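Local structure of FdxN element excision controlling factor XisI (Anabaena variabilis ATCC 29413, 2NVM) at residues L74-Q79 against L92-E97; I83-D88 against D96-A101. The protein probably helps control excision of the fdxN element, a site-specific recombination of nitrogen-fixation genes in cyanobacteria, together with XisF and XisH. One frame throughout, in Å; residues are numbered along the deposited sequence.

Interaction 1 of 2, residues L74-Q79 against L92-E97; sequences LYLQIQ and LAIVDE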
loop_
_atom_site.group_PDB
_atom_site.type_symbol
_atom_site.label_atom_id
_atom_site.label_comp_id
_atom_site.label_asym_id
_atom_site.label_seq_id
_atom_site.Cartn_x
_atom_site.Cartn_y
_atom_site.Cartn_z
ATOM N N LEU B 74 6.652 -1.416 -5.515
ATOM C CA LEU B 74 6.068 -2.671 -5.976
ATOM C C LEU B 74 4.704 -2.839 -5.337
ATOM O O LEU B 74 4.577 -2.695 -4.113
ATOM C CB LEU B 74 7.021 -3.816 -5.598
ATOM C CG LEU B 74 6.902 -5.252 -6.128
ATOM C CD1 LEU B 74 6.806 -5.303 -7.628
ATOM C CD2 LEU B 74 8.129 -6.053 -5.672
ATOM N N TYR B 75 3.695 -3.105 -6.173
ATOM C CA TYR B 75 2.325 -3.270 -5.731
ATOM C C TYR B 75 1.672 -4.422 -6.495
ATOM O O TYR B 75 1.587 -4.402 -7.726
ATOM C CB TYR B 75 1.542 -1.931 -5.847
ATOM C CG TYR B 75 0.061 -1.993 -5.518
ATOM C CD1 TYR B 75 -0.447 -2.861 -4.512
ATOM C CD2 TYR B 75 -0.842 -1.104 -6.130
ATOM C CE1 TYR B 75 -1.817 -2.913 -4.210
ATOM C CE2 TYR B 75 -2.206 -1.139 -5.834
ATOM C CZ TYR B 75 -2.684 -2.048 -4.856
ATOM O OH TYR B 75 -4.011 -2.104 -4.526
ATOM N N LEU B 76 1.219 -5.409 -5.727
ATOM C CA LEU B 76 0.574 -6.612 -6.229
ATOM C C LEU B 76 -0.720 -6.858 -5.470
ATOM O O LEU B 76 -0.793 -6.591 -4.261
ATOM C CB LEU B 76 1.496 -7.820 -6.010
ATOM C CG LEU B 76 2.937 -7.742 -6.527
ATOM C CD1 LEU B 76 3.701 -8.985 -6.160
ATOM C CD2 LEU B 76 2.973 -7.577 -8.010
ATOM N N GLN B 77 -1.739 -7.317 -6.188
ATOM C CA GLN B 77 -3.005 -7.735 -5.597
ATOM C C GLN B 77 -3.542 -8.999 -6.297
ATOM O O GLN B 77 -3.233 -9.237 -7.468
ATOM C CB GLN B 77 -4.071 -6.624 -5.557
ATOM C CG GLN B 77 -4.550 -6.104 -6.904
ATOM C CD GLN B 77 -5.899 -5.405 -6.921
ATOM O OE1 GLN B 77 -6.607 -5.283 -5.910
ATOM N NE2 GLN B 77 -6.291 -4.984 -8.116
ATOM N N ILE B 78 -4.305 -9.801 -5.552
ATOM C CA ILE B 78 -4.957 -10.995 -6.068
ATOM C C ILE B 78 -6.426 -10.581 -6.145
ATOM O O ILE B 78 -7.010 -10.208 -5.125
ATOM C CB ILE B 78 -4.754 -12.266 -5.210
ATOM C CG1 ILE B 78 -3.251 -12.505 -4.916
ATOM C CG2 ILE B 78 -5.366 -13.458 -5.937
ATOM C CD1 ILE B 78 -2.967 -13.681 -4.023
ATOM N N GLN B 79 -6.985 -10.615 -7.357
ATOM C CA GLN B 79 -8.368 -10.221 -7.636
ATOM C C GLN B 79 -9.003 -11.179 -8.658
ATOM O O GLN B 79 -8.466 -11.338 -9.760
ATOM C CB GLN B 79 -8.359 -8.801 -8.175
ATOM C CG GLN B 79 -9.737 -8.181 -8.391
ATOM C CD GLN B 79 -9.668 -6.692 -8.718
ATOM O OE1 GLN B 79 -10.350 -5.890 -8.081
ATOM N NE2 GLN B 79 -8.813 -6.312 -9.680
ATOM N N LEU B 92 10.121 -6.632 -14.901
ATOM C CA LEU B 92 9.467 -7.939 -15.039
ATOM C C LEU B 92 10.247 -9.164 -14.529
ATOM O O LEU B 92 9.841 -10.285 -14.802
ATOM C CB LEU B 92 8.869 -8.139 -16.465
ATOM C CG LEU B 92 7.774 -7.137 -16.871
ATOM C CD1 LEU B 92 7.337 -7.442 -18.294
ATOM C CD2 LEU B 92 6.563 -7.151 -15.913
ATOM N N ALA B 93 11.310 -8.960 -13.732
ATOM C CA ALA B 93 12.060 -10.081 -13.107
ATOM C C ALA B 93 11.139 -10.906 -12.183
ATOM O O ALA B 93 11.303 -12.116 -12.099
ATOM C CB ALA B 93 13.291 -9.590 -12.336
ATOM N N ILE B 94 10.165 -10.247 -11.536
ATOM C CA ILE B 94 9.175 -10.918 -10.667
ATOM C C ILE B 94 8.230 -11.874 -11.429
ATOM O O ILE B 94 7.715 -12.800 -10.822
ATOM C CB ILE B 94 8.324 -9.922 -9.787
ATOM C CG1 ILE B 94 7.379 -9.034 -10.609
ATOM C CG2 ILE B 94 9.236 -9.049 -8.889
ATOM C CD1 ILE B 94 6.508 -8.153 -9.697
ATOM N N VAL B 95 7.973 -11.612 -12.719
ATOM C CA VAL B 95 7.135 -12.492 -13.562
ATOM C C VAL B 95 7.797 -13.863 -13.741
ATOM O O VAL B 95 7.106 -14.874 -13.666
ATOM C CB VAL B 95 6.768 -11.854 -14.933
ATOM C CG1 VAL B 95 6.228 -12.888 -15.921
ATOM C CG2 VAL B 95 5.777 -10.721 -14.726
ATOM N N ASP B 96 9.116 -13.870 -13.965
ATOM C CA ASP B 96 9.905 -15.099 -14.086
ATOM C C ASP B 96 9.761 -15.957 -12.828
ATOM O O ASP B 96 9.565 -17.165 -12.929
ATOM C CB ASP B 96 11.397 -14.803 -14.340
ATOM C CG ASP B 96 11.657 -14.201 -15.721
ATOM O OD1 ASP B 96 11.192 -14.781 -16.730
ATOM O OD2 ASP B 96 12.370 -13.172 -15.794
ATOM N N GLU B 97 9.805 -15.310 -11.660
ATOM C CA GLU B 97 9.641 -16.014 -10.378
ATOM C C GLU B 97 8.251 -16.648 -10.220
ATOM O O GLU B 97 8.152 -17.777 -9.729
ATOM C CB GLU B 97 10.081 -15.129 -9.203
ATOM C CG GLU B 97 11.606 -14.827 -9.325
ATOM C CD GLU B 97 12.256 -14.327 -8.070
ATOM O OE1 GLU B 97 11.584 -13.666 -7.260
ATOM O OE2 GLU B 97 13.463 -14.589 -7.894
#

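Interaction 2 of 2, residues I83-D88 against D96-A101; sequences IWIEED and DEMLVA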
loop_
_atom_site.group_PDB
_atom_site.type_symbol
_atom_site.label_atom_id
_atom_site.label_comp_id
_atom_site.label_asym_id
_atom_site.label_seq_id
_atom_site.Cartn_x
_atom_site.Cartn_y
_atom_site.Cartn_z
ATOM N N ILE B 83 -3.375 -12.646 -10.333
ATOM C CA ILE B 83 -2.353 -11.778 -9.752
ATOM C C ILE B 83 -2.252 -10.552 -10.656
ATOM O O ILE B 83 -1.974 -10.682 -11.837
ATOM C CB ILE B 83 -0.974 -12.510 -9.638
ATOM C CG1 ILE B 83 -1.099 -13.707 -8.662
ATOM C CG2 ILE B 83 0.139 -11.553 -9.197
ATOM C CD1 ILE B 83 0.093 -14.613 -8.620
ATOM N N TRP B 84 -2.491 -9.376 -10.078
ATOM C CA TRP B 84 -2.415 -8.083 -10.763
ATOM C C TRP B 84 -1.130 -7.408 -10.330
ATOM O O TRP B 84 -0.988 -7.141 -9.153
ATOM C CB TRP B 84 -3.596 -7.199 -10.369
ATOM C CG TRP B 84 -4.854 -7.554 -11.026
ATOM C CD1 TRP B 84 -5.619 -8.658 -10.811
ATOM C CD2 TRP B 84 -5.516 -6.785 -12.020
ATOM N NE1 TRP B 84 -6.719 -8.641 -11.634
ATOM C CE2 TRP B 84 -6.692 -7.493 -12.381
ATOM C CE3 TRP B 84 -5.232 -5.560 -12.650
ATOM C CZ2 TRP B 84 -7.592 -7.013 -13.361
ATOM C CZ3 TRP B 84 -6.115 -5.071 -13.611
ATOM C CH2 TRP B 84 -7.295 -5.799 -13.959
ATOM N N ILE B 85 -0.208 -7.166 -11.262
ATOM C CA ILE B 85 1.043 -6.436 -10.988
ATOM C C ILE B 85 0.686 -4.990 -11.355
ATOM O O ILE B 85 0.648 -4.631 -12.538
ATOM C CB ILE B 85 2.258 -6.951 -11.773
ATOM C CG1 ILE B 85 2.441 -8.474 -11.577
ATOM C CG2 ILE B 85 3.511 -6.162 -11.345
ATOM C CD1 ILE B 85 3.602 -9.072 -12.374
ATOM N N GLU B 86 0.355 -4.202 -10.326
ATOM C CA GLU B 86 -0.032 -2.784 -10.465
ATOM C C GLU B 86 1.163 -1.832 -10.566
ATOM O O GLU B 86 1.034 -0.752 -11.094
ATOM C CB GLU B 86 -0.893 -2.354 -9.277
ATOM C CG GLU B 86 -2.153 -3.207 -8.977
ATOM C CD GLU B 86 -3.282 -3.108 -9.986
ATOM O OE1 GLU B 86 -3.120 -2.608 -11.110
ATOM O OE2 GLU B 86 -4.377 -3.593 -9.666
ATOM N N GLU B 87 2.298 -2.197 -9.990
ATOM C CA GLU B 87 3.513 -1.381 -10.044
ATOM C C GLU B 87 4.671 -2.341 -9.880
ATOM O O GLU B 87 4.605 -3.230 -9.021
ATOM C CB GLU B 87 3.503 -0.313 -8.936
ATOM C CG GLU B 87 4.710 0.654 -8.917
ATOM C CD GLU B 87 4.872 1.499 -10.196
ATOM O OE1 GLU B 87 3.874 2.081 -10.660
ATOM O OE2 GLU B 87 6.015 1.595 -10.720
ATOM N N ASP B 88 5.699 -2.166 -10.712
ATOM C CA ASP B 88 6.860 -3.023 -10.749
ATOM C C ASP B 88 8.135 -2.205 -10.925
ATOM O O ASP B 88 8.191 -1.351 -11.813
ATOM C CB ASP B 88 6.711 -3.986 -11.956
ATOM C CG ASP B 88 7.883 -4.988 -12.095
ATOM O OD1 ASP B 88 8.411 -5.446 -11.064
ATOM O OD2 ASP B 88 8.257 -5.321 -13.239
ATOM N N ASP B 96 9.116 -13.870 -13.965
ATOM C CA ASP B 96 9.905 -15.099 -14.086
ATOM C C ASP B 96 9.761 -15.957 -12.828
ATOM O O ASP B 96 9.565 -17.165 -12.929
ATOM C CB ASP B 96 11.397 -14.803 -14.340
ATOM C CG ASP B 96 11.657 -14.201 -15.721
ATOM O OD1 ASP B 96 11.192 -14.781 -16.730
ATOM O OD2 ASP B 96 12.370 -13.172 -15.794
ATOM N N GLU B 97 9.805 -15.310 -11.660
ATOM C CA GLU B 97 9.641 -16.014 -10.378
ATOM C C GLU B 97 8.251 -16.648 -10.220
ATOM O O GLU B 97 8.152 -17.777 -9.729
ATOM C CB GLU B 97 10.081 -15.129 -9.203
ATOM C CG GLU B 97 11.606 -14.827 -9.325
ATOM C CD GLU B 97 12.256 -14.327 -8.070
ATOM O OE1 GLU B 97 11.584 -13.666 -7.260
ATOM O OE2 GLU B 97 13.463 -14.589 -7.894
HETATM N N MSE B 98 7.219 -15.972 -10.721
HETATM C CA MSE B 98 5.836 -16.488 -10.691
HETATM C C MSE B 98 5.660 -17.697 -11.624
HETATM O O MSE B 98 5.040 -18.681 -11.220
HETATM C CB MSE B 98 4.819 -15.398 -11.050
HETATM C CG MSE B 98 4.746 -14.264 -10.045
HETATM SE SE MSE B 98 3.624 -12.843 -10.715
HETATM C CE MSE B 98 3.994 -11.531 -9.353
ATOM N N LEU B 99 6.226 -17.623 -12.835
ATOM C CA LEU B 99 6.182 -18.731 -13.814
ATOM C C LEU B 99 6.946 -19.954 -13.298
ATOM O O LEU B 99 6.488 -21.074 -13.504
ATOM C CB LEU B 99 6.698 -18.312 -15.201
ATOM C CG LEU B 99 5.937 -17.174 -15.893
ATOM C CD1 LEU B 99 6.699 -16.787 -17.142
ATOM C CD2 LEU B 99 4.484 -17.513 -16.210
ATOM N N VAL B 100 8.097 -19.717 -12.647
ATOM C CA VAL B 100 8.906 -20.768 -11.972
ATOM C C VAL B 100 8.129 -21.384 -10.775
ATOM O O VAL B 100 8.373 -22.532 -10.417
ATOM C CB VAL B 100 10.323 -20.240 -11.549
ATOM C CG1 VAL B 100 11.056 -21.203 -10.629
ATOM C CG2 VAL B 100 11.158 -19.954 -12.786
ATOM N N ALA B 101 7.223 -20.615 -10.157
ATOM C CA ALA B 101 6.336 -21.119 -9.092
ATOM C C ALA B 101 5.049 -21.794 -9.649
ATOM O O ALA B 101 4.140 -22.051 -8.881
ATOM C CB ALA B 101 5.977 -19.991 -8.100
#

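Interaction 1 of 2, residues L74-Q79 against L92-E97
I94 packs its outer methyl against L74 and L76, two leucines from one face of strand 67-79, in a buried helix-on-sheet contact within the XisI fold. Ahead of the helix, D88 OD2 accepts the backbone N-H of L92, and T90 OG1 is hydrogen-bonded to I94 N. L92 O in turn accepts from V95 N at 3.1 Å, closing the opening turn of the helix. A93 follows and leans on Y19 of helix 4-23. I94 then carries the contact alone from the helical side. Its CG1 is wedged between the backbone N and the carbonyl carbon (chi1 67°), and from there the chain runs on extended, which makes CD1 the atom that reaches the sheet. V95 packs on I85 and F123, while E97 sets OE2 in a salt bridge with K18 NZ; helix 4-23 thus closes over one flank of the short helix. On the strand, L74 holds CG anti to its own nitrogen (chi1 -168°) and presents CD1, whereas L76 presents CD2. Both leucines run past I94 in the opposite sense, making contact flank to flank instead of head-on. The meeting therefore comes down to one methyl over two: I94 CD1 lies 3.5 Å from L74 CD1, close for two methyls, and 4.0 Å from L76 CD2.

Interaction 2 of 2, residues I83-D88 against D96-A101
I83 and M98 bring strand 82-87 and helix 93-100 nearest together here, with their CA atoms 9.5 Å apart, so the gap is bridged entirely by side chains. M98, selenomethionine in the crystal, spans it with a chain fully extended beyond CG (chi2 172°, chi3 -172°), which delivers SE and CE to the sheet surface. There the CE methyl rests against two isoleucines, 3.9 Å from both I83 CG2 and I85 CD1. The two encounters differ in shape: I83 offers its branch methyl to a side chain that passes it at a slant, while I85 and M98 point at each other and meet end to end. The selenium shares in both, at 4.0 Å from I83 CG2 and 4.1 Å from I85 CD1. I15 of helix 4-23, I103 and I108 also pack on M98. Behind the contact, the helix finishes its last turn with V100 N bonded to D96 O at 3.0 Å, and A101 is the first residue to leave helical geometry. At the far end of the strand, E86 and E87 face Y75 in a classic beta bulge, and E86 forms salt bridges to R46 and R68 of the second subunit. M98, I83 and I85 form part of the apolar seam between helix and sheet in a beta-alpha-beta unit, in which helix 93-100 packs on strand 82-87 before the chain returns as the parallel strand 108-110.

In the fold
After helix 4-23 and the earlier strands of the sheet, the chain runs through strand 67-79, turns tightly into its antiparallel neighbour 82-87, and passes through a short loop into helix 93-100. Interaction 1 closes the longer loop, from strand 67-79 over the hairpin to the start of the helix; interaction 2 closes the shorter one, from the second hairpin strand to the helix end. Because the first partners 74-79 precede 83-88 and the second partners overlap at D96 and E97, the loops interlock and neither nests in the other. The strands are joined by Y75 O to E86 N (2.9 Å). One helix is thus laid across both hairpin strands, whose other face meets the second subunit.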